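Local coordinates for protein agmatinase (Burkholderia thailandensis, PDB 4DZ4) that probably hydrolyses agmatine to putrescine and urea, as a member of the arginase family that binds two manganese ions per subunit, at residues Val47-Gly53 and Leu96-Gly102; Leu283-Val288 and Leu312-Trp316. All coordinates share one frame; numbering follows the deposited sequence.

Contact 1: Val47-Gly53 and Leu96-Gly102; sequences VDVVVSG and LAVIDYG
With chi1 of -62°, Asp-48 sets its carboxylate beside its own backbone N, and from there OD2 reaches across to the start of Leu-96-Gly-102. Ile-99 carries CG1 between its backbone N and carbonyl carbon (chi1 66°), which lays that branch alongside Val-50, Ile-99 CD1 to Val-50 CG2 at 4.0 Å, while Ile-99 CG2 meets Val-47 CG2 at 3.8 Å, these two side chains crossing at about a right angle. The N-H of Ala-97 points almost straight at Asp-48 OD2 (2.8 Å, 176° at the hydrogen), on its anti side but tilted out of the carboxylate plane. The carbonyl O of Ala-97 in turn accepts from two successive amides, Asp-48 N at 2.7 Å and Val-49 N at 3.0 Å, so three bonds hold the entry to the strand pair. Beyond it a parallel ladder runs through Ile-99 N to Val-49 O, Val-51 N to Ile-99 O and Tyr-101 N to Val-51 O; there the regular ladder ends, and Gly-53 N bonds to Gly-102 O instead. On one face Val-49 and Val-51 pack against Val-98; on the other Val-50 CG1 presses on Tyr-101 CB at 3.5 Å. Asp-100 OD1 accepts from Gly-102 N in an Asx turn, and its OD2 is paired with Arg-74. These are neighbouring parallel strands of the arginase-family alpha/beta sheet, joined through a connection containing helix 69-76. Strand 131-136 bonds to the far edge of 49-54, helix 114-126 packs on Val-50 and Tyr-101, and helix 300-323 covers Val-49 and Val-98 and salt-bridges Asp-48 through Lys-320.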
ATOM      1  N   VAL B  47      22.857  32.035  12.849  1.00 20.36           N
ATOM      2  CA  VAL B  47      22.514  30.635  12.528  1.00 18.31           C
ATOM      3  C   VAL B  47      23.760  29.808  12.233  1.00 17.92           C
ATOM      4  O   VAL B  47      24.620  30.217  11.472  1.00 18.05           O
ATOM      5  CB  VAL B  47      21.520  30.548  11.350  1.00 17.79           C
ATOM      6  CG1 VAL B  47      21.330  29.091  10.890  1.00 17.00           C
ATOM      7  CG2 VAL B  47      20.182  31.153  11.747  1.00 17.62           C
ATOM      8  N   ASP B  48      23.839  28.618  12.822  1.00 16.91           N
ATOM      9  CA  ASP B  48      24.982  27.719  12.608  1.00 16.72           C
ATOM     10  C   ASP B  48      24.766  26.755  11.444  1.00 15.59           C
ATOM     11  O   ASP B  48      25.691  26.466  10.678  1.00 15.63           O
ATOM     12  CB  ASP B  48      25.253  26.887  13.871  1.00 17.12           C
ATOM     13  CG  ASP B  48      25.632  27.747  15.080  1.00 18.08           C
ATOM     14  OD1 ASP B  48      26.451  28.663  14.922  1.00 19.16           O
ATOM     15  OD2 ASP B  48      25.112  27.500  16.190  1.00 18.55           O
ATOM     16  N   VAL B  49      23.555  26.232  11.341  1.00 14.47           N
ATOM     17  CA  VAL B  49      23.211  25.297  10.262  1.00 13.60           C
ATOM     18  C   VAL B  49      21.846  25.631   9.686  1.00 13.03           C
ATOM     19  O   VAL B  49      20.877  25.837  10.432  1.00 12.82           O
ATOM     20  CB  VAL B  49      23.191  23.823  10.716  1.00 13.39           C
ATOM     21  CG1 VAL B  49      22.943  22.916   9.513  1.00 12.75           C
ATOM     22  CG2 VAL B  49      24.487  23.436  11.440  1.00 13.96           C
ATOM     23  N   VAL B  50      21.781  25.656   8.354  1.00 12.52           N
ATOM     24  CA  VAL B  50      20.516  25.851   7.636  1.00 12.34           C
ATOM     25  C   VAL B  50      20.118  24.537   6.964  1.00 11.82           C
ATOM     26  O   VAL B  50      20.855  24.024   6.099  1.00 11.81           O
ATOM     27  CB  VAL B  50      20.626  26.933   6.555  1.00 12.60           C
ATOM     28  CG1 VAL B  50      19.341  26.994   5.719  1.00 12.93           C
ATOM     29  CG2 VAL B  50      20.904  28.282   7.226  1.00 13.53           C
ATOM     30  N   VAL B  51      18.953  24.026   7.348  1.00 11.38           N
ATOM     31  CA  VAL B  51      18.340  22.889   6.647  1.00 10.83           C
ATOM     32  C   VAL B  51      17.443  23.467   5.548  1.00 10.74           C
ATOM     33  O   VAL B  51      16.645  24.381   5.830  1.00 11.20           O
ATOM     34  CB  VAL B  51      17.484  22.019   7.609  1.00 10.79           C
ATOM     35  CG1 VAL B  51      16.858  20.833   6.858  1.00 10.46           C
ATOM     36  CG2 VAL B  51      18.370  21.481   8.726  1.00 10.89           C
ATOM     37  N   SER B  52      17.529  22.937   4.321  1.00 10.15           N
ATOM     38  CA  SER B  52      16.628  23.400   3.271  1.00 10.09           C
ATOM     39  C   SER B  52      16.370  22.233   2.347  1.00  9.73           C
ATOM     40  O   SER B  52      17.137  21.260   2.364  1.00  9.83           O
ATOM     41  CB  SER B  52      17.214  24.597   2.498  1.00 10.58           C
ATOM     42  OG  SER B  52      18.325  24.213   1.690  1.00 10.68           O
ATOM     43  N   GLY B  53      15.303  22.326   1.571  1.00  9.17           N
ATOM     44  CA  GLY B  53      14.985  21.267   0.602  1.00  9.05           C
ATOM     45  C   GLY B  53      15.252  21.735  -0.831  1.00  9.21           C
ATOM     46  O   GLY B  53      15.112  22.925  -1.155  1.00  9.73           O
ATOM     47  N   LEU B  96      23.504  24.740  19.420  1.00 17.58           N
ATOM     48  CA  LEU B  96      23.670  24.811  17.975  1.00 16.34           C
ATOM     49  C   LEU B  96      22.390  25.397  17.385  1.00 15.50           C
ATOM     50  O   LEU B  96      21.300  24.846  17.579  1.00 15.06           O
ATOM     51  CB  LEU B  96      23.897  23.414  17.352  1.00 15.82           C
ATOM     52  CG  LEU B  96      24.225  23.349  15.847  1.00 15.39           C
ATOM     53  CD1 LEU B  96      25.648  23.773  15.526  1.00 15.80           C
ATOM     54  CD2 LEU B  96      23.980  21.936  15.291  1.00 14.87           C
ATOM     55  N   ALA B  97      22.553  26.495  16.650  1.00 15.03           N
ATOM     56  CA  ALA B  97      21.439  27.269  16.087  1.00 14.51           C
ATOM     57  C   ALA B  97      21.147  26.724  14.682  1.00 13.60           C
ATOM     58  O   ALA B  97      21.924  26.916  13.755  1.00 13.48           O
ATOM     59  CB  ALA B  97      21.811  28.750  16.046  1.00 15.00           C
ATOM     60  N   VAL B  98      20.030  26.013  14.580  1.00 13.03           N
ATOM     61  CA  VAL B  98      19.618  25.320  13.349  1.00 12.44           C
ATOM     62  C   VAL B  98      18.236  25.805  12.970  1.00 12.34           C
ATOM     63  O   VAL B  98      17.341  25.814  13.824  1.00 12.82           O
ATOM     64  CB  VAL B  98      19.570  23.796  13.563  1.00 11.98           C
ATOM     65  CG1 VAL B  98      19.227  23.061  12.251  1.00 11.24           C
ATOM     66  CG2 VAL B  98      20.891  23.282  14.104  1.00 12.40           C
ATOM     67  N   ILE B  99      18.053  26.196  11.705  1.00 12.25           N
ATOM     68  CA  ILE B  99      16.740  26.610  11.217  1.00 12.10           C
ATOM     69  C   ILE B  99      16.341  25.761  10.013  1.00 11.67           C
ATOM     70  O   ILE B  99      17.193  25.085   9.396  1.00 11.51           O
ATOM     71  CB  ILE B  99      16.702  28.100  10.825  1.00 12.84           C
ATOM     72  CG1 ILE B  99      17.620  28.338   9.587  1.00 13.09           C
ATOM     73  CG2 ILE B  99      17.078  28.936  12.050  1.00 13.28           C
ATOM     74  CD1 ILE B  99      17.480  29.669   8.850  1.00 14.21           C
ATOM     75  N   ASP B 100      15.047  25.786   9.709  1.00 11.32           N
ATOM     76  CA  ASP B 100      14.545  25.228   8.444  1.00 11.14           C
ATOM     77  C   ASP B 100      14.152  26.438   7.566  1.00 11.92           C
ATOM     78  O   ASP B 100      13.224  27.191   7.866  1.00 11.66           O
ATOM     79  CB  ASP B 100      13.375  24.261   8.720  1.00 10.56           C
ATOM     80  CG  ASP B 100      12.952  23.469   7.484  1.00 10.09           C
ATOM     81  OD1 ASP B 100      13.151  23.977   6.368  1.00 10.01           O
ATOM     82  OD2 ASP B 100      12.397  22.357   7.650  1.00  9.78           O
ATOM     83  N   TYR B 101      14.890  26.590   6.478  1.00 12.23           N
ATOM     84  CA  TYR B 101      14.778  27.688   5.524  1.00 13.41           C
ATOM     85  C   TYR B 101      13.545  27.498   4.633  1.00 12.99           C
ATOM     86  O   TYR B 101      13.108  28.429   3.951  1.00 13.77           O
ATOM     87  CB  TYR B 101      16.055  27.643   4.669  1.00 14.66           C
ATOM     88  CG  TYR B 101      16.235  28.697   3.558  1.00 16.60           C
ATOM     89  CD1 TYR B 101      17.058  29.792   3.730  1.00 18.53           C
ATOM     90  CD2 TYR B 101      15.604  28.535   2.318  1.00 18.12           C
ATOM     91  CE1 TYR B 101      17.235  30.727   2.693  1.00 19.49           C
ATOM     92  CE2 TYR B 101      15.746  29.465   1.297  1.00 18.99           C
ATOM     93  CZ  TYR B 101      16.569  30.543   1.477  1.00 19.33           C
ATOM     94  OH  TYR B 101      16.697  31.462   0.426  1.00 21.46           O
ATOM     95  N   GLY B 102      12.984  26.296   4.636  1.00 11.66           N
ATOM     96  CA  GLY B 102      12.033  25.921   3.589  1.00 11.93           C
ATOM     97  C   GLY B 102      12.783  25.365   2.376  1.00 11.58           C
ATOM     98  O   GLY B 102      13.809  24.687   2.508  1.00 10.96           O
TER

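Contact 2: Leu283-Val288 and Leu312-Trp316; sequences LIGADV and LLCLW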
ATOM      1  N   LEU B 283      33.964  18.786   8.210  1.00 18.57           N
ATOM      2  CA  LEU B 283      32.739  18.675   7.450  1.00 17.86           C
ATOM      3  C   LEU B 283      32.186  20.081   7.183  1.00 17.64           C
ATOM      4  O   LEU B 283      31.779  20.769   8.120  1.00 17.85           O
ATOM      5  CB  LEU B 283      31.753  17.849   8.263  1.00 18.29           C
ATOM      6  CG  LEU B 283      30.373  17.694   7.659  1.00 18.74           C
ATOM      7  CD1 LEU B 283      30.429  16.860   6.387  1.00 18.79           C
ATOM      8  CD2 LEU B 283      29.416  17.083   8.689  1.00 19.56           C
ATOM      9  N   ILE B 284      32.206  20.501   5.921  1.00 17.45           N
ATOM     10  CA  ILE B 284      31.831  21.887   5.528  1.00 17.74           C
ATOM     11  C   ILE B 284      30.365  22.029   5.123  1.00 16.35           C
ATOM     12  O   ILE B 284      29.832  23.135   5.104  1.00 16.85           O
ATOM     13  CB  ILE B 284      32.678  22.379   4.323  1.00 18.99           C
ATOM     14  CG1 ILE B 284      32.270  21.620   3.034  1.00 19.17           C
ATOM     15  CG2 ILE B 284      34.147  22.220   4.628  1.00 21.07           C
ATOM     16  CD1 ILE B 284      32.825  22.141   1.730  1.00 20.22           C
ATOM     17  N   GLY B 285      29.732  20.903   4.796  1.00 14.90           N
ATOM     18  CA  GLY B 285      28.373  20.892   4.238  1.00 13.53           C
ATOM     19  C   GLY B 285      27.962  19.455   3.993  1.00 12.57           C
ATOM     20  O   GLY B 285      28.812  18.567   3.900  1.00 12.75           O
ATOM     21  N   ALA B 286      26.665  19.224   3.857  1.00 11.80           N
ATOM     22  CA  ALA B 286      26.175  17.848   3.630  1.00 11.25           C
ATOM     23  C   ALA B 286      24.812  17.846   2.974  1.00 10.68           C
ATOM     24  O   ALA B 286      24.096  18.841   3.034  1.00 10.96           O
ATOM     25  CB  ALA B 286      26.120  17.066   4.940  1.00 11.27           C
ATOM     26  N   ASP B 287      24.442  16.700   2.402  1.00 10.49           N
ATOM     27  CA  ASP B 287      23.087  16.539   1.902  1.00 10.27           C
ATOM     28  C   ASP B 287      22.649  15.082   2.036  1.00 10.12           C
ATOM     29  O   ASP B 287      23.486  14.193   2.217  1.00  9.92           O
ATOM     30  CB  ASP B 287      22.934  17.131   0.473  1.00 10.54           C
ATOM     31  CG  ASP B 287      23.786  16.426  -0.564  1.00 10.74           C
ATOM     32  OD1 ASP B 287      23.851  15.173  -0.572  1.00 10.77           O
ATOM     33  OD2 ASP B 287      24.384  17.123  -1.413  1.00 11.55           O
ATOM     34  N   VAL B 288      21.335  14.888   2.019  1.00  9.45           N
ATOM     35  CA  VAL B 288      20.747  13.564   2.109  1.00  9.22           C
ATOM     36  C   VAL B 288      19.699  13.533   0.998  1.00  8.91           C
ATOM     37  O   VAL B 288      18.748  14.315   1.029  1.00  8.83           O
ATOM     38  CB  VAL B 288      20.090  13.347   3.484  1.00  9.70           C
ATOM     39  CG1 VAL B 288      19.516  11.930   3.564  1.00  9.84           C
ATOM     40  CG2 VAL B 288      21.102  13.626   4.607  1.00 10.41           C
ATOM     41  N   LEU B 312      24.273  14.204  11.433  1.00 12.50           N
ATOM     42  CA  LEU B 312      25.073  15.296  10.862  1.00 12.44           C
ATOM     43  C   LEU B 312      24.983  16.568  11.721  1.00 12.65           C
ATOM     44  O   LEU B 312      26.011  17.205  12.007  1.00 13.05           O
ATOM     45  CB  LEU B 312      24.676  15.572   9.389  1.00 11.80           C
ATOM     46  CG  LEU B 312      25.041  14.406   8.444  1.00 11.80           C
ATOM     47  CD1 LEU B 312      24.305  14.543   7.125  1.00 11.33           C
ATOM     48  CD2 LEU B 312      26.557  14.365   8.216  1.00 11.97           C
ATOM     49  N   LEU B 313      23.768  16.941  12.142  1.00 12.37           N
ATOM     50  CA  LEU B 313      23.626  18.073  13.081  1.00 12.77           C
ATOM     51  C   LEU B 313      24.443  17.857  14.362  1.00 13.82           C
ATOM     52  O   LEU B 313      25.064  18.781  14.856  1.00 14.32           O
ATOM     53  CB  LEU B 313      22.166  18.349  13.464  1.00 12.55           C
ATOM     54  CG  LEU B 313      21.320  18.758  12.245  1.00 11.89           C
ATOM     55  CD1 LEU B 313      19.864  18.968  12.645  1.00 12.24           C
ATOM     56  CD2 LEU B 313      21.872  20.040  11.655  1.00 12.15           C
ATOM     57  N   CYS B 314      24.413  16.646  14.892  1.00 13.74           N
ATOM     58  CA  CYS B 314      25.095  16.378  16.145  1.00 14.95           C
ATOM     59  C   CYS B 314      26.600  16.487  15.973  1.00 15.32           C
ATOM     60  O   CYS B 314      27.280  16.968  16.876  1.00 16.05           O
ATOM     61  CB  CYS B 314      24.660  15.009  16.690  1.00 15.18           C
ATOM     62  SG  CYS B 314      22.964  14.997  17.312  1.00 15.87           S
ATOM     63  N   LEU B 315      27.109  16.059  14.812  1.00 14.94           N
ATOM     64  CA  LEU B 315      28.536  16.213  14.496  1.00 15.51           C
ATOM     65  C   LEU B 315      28.912  17.689  14.528  1.00 16.03           C
ATOM     66  O   LEU B 315      29.924  18.057  15.138  1.00 17.22           O
ATOM     67  CB  LEU B 315      28.903  15.610  13.152  1.00 14.98           C
ATOM     68  CG  LEU B 315      28.877  14.070  13.088  1.00 15.04           C
ATOM     69  CD1 LEU B 315      29.019  13.619  11.641  1.00 14.89           C
ATOM     70  CD2 LEU B 315      30.004  13.496  13.932  1.00 16.03           C
ATOM     71  N   TRP B 316      28.086  18.530  13.902  1.00 15.22           N
ATOM     72  CA  TRP B 316      28.334  19.972  13.977  1.00 16.04           C
ATOM     73  C   TRP B 316      28.240  20.557  15.374  1.00 16.62           C
ATOM     74  O   TRP B 316      29.027  21.451  15.714  1.00 17.21           O
ATOM     75  CB  TRP B 316      27.458  20.733  12.982  1.00 15.63           C
ATOM     76  CG  TRP B 316      27.952  20.651  11.554  1.00 15.27           C
ATOM     77  CD1 TRP B 316      29.248  20.872  11.065  1.00 15.86           C
ATOM     78  CD2 TRP B 316      27.140  20.358  10.356  1.00 14.75           C
ATOM     79  NE1 TRP B 316      29.291  20.719   9.691  1.00 15.40           N
ATOM     80  CE2 TRP B 316      28.061  20.422   9.202  1.00 14.86           C
ATOM     81  CE3 TRP B 316      25.801  20.058  10.138  1.00 14.29           C
ATOM     82  CZ2 TRP B 316      27.629  20.177   7.892  1.00 14.31           C
ATOM     83  CZ3 TRP B 316      25.376  19.816   8.813  1.00 13.90           C
ATOM     84  CH2 TRP B 316      26.270  19.910   7.718  1.00 13.65           C
TER
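Leu-312 opens the helical side of the contact by dividing its two methyls between different strand residues. CD1 rests against Ala-286 CB at 3.8 Å and, further along the strand, against Val-288 CG2 at 4.2 Å, whereas CD2 touches Leu-283 CD2 at 4.0 Å. One turn later, with Trp-316 N bonded to Leu-312 O, comes Trp-316. Its CG lies beside the backbone N (chi1 -77°), a setting that turns the indole in toward the beginning of Leu-283-Val-288. Trp-316 NE1 donates to Leu-283 O at 2.9 Å in an almost linear bond. The acceptor lies in the plane of the indole, but the donor stands 46° out of the carbonyl plane. Leu-283 CD2 passes over one face of the ring, 3.6 Å from Trp-316 CE2 and displaced toward the rim. Leu-283 thus meets the indole twice, at its edge through the carbonyl O and over a face through CD2. At the six-membered ring, Gly-285 CA lies at the edge 3.8 Å from Trp-316 CZ2, and Ala-286 CB is 4.0 Å from Trp-316 CH2. The axes of 312-316 and 283-288 run roughly antiparallel, at 156°: the C-terminal helix 300-323 covers a central strand, 282-289, in the alpha/beta fold of the arginase family. That strand lies between 131-136 and 240-246, whose Leu-133 and Leu-243 Leu-312 also reaches, while helix 142-153 packs against Ile-284 and Asp-287.

From the N terminus, contact 1 closes first: after Val-47-Gly-53 the chain passes through helix 69-76 and returns as Leu-96-Gly-102 beside it. Contact 2 follows in series, neither enclosing nor crossing the first, and closes the connection from strand 282-289 to the C-terminal helix 300-323. Strand 131-136 lies between 49-54 and 282-289, so both contacts reach the same parallel beta sheet of the alpha/beta fold. The helix joins them directly: Leu-313, on the turn that contributes Leu-312 and Trp-316 to contact 2, packs on Val-49 and Val-98, and Trp-316 CE3 lies 3.9 Å from Val-49 CG2. Helix 300-323 thus spans both parts of the sheet.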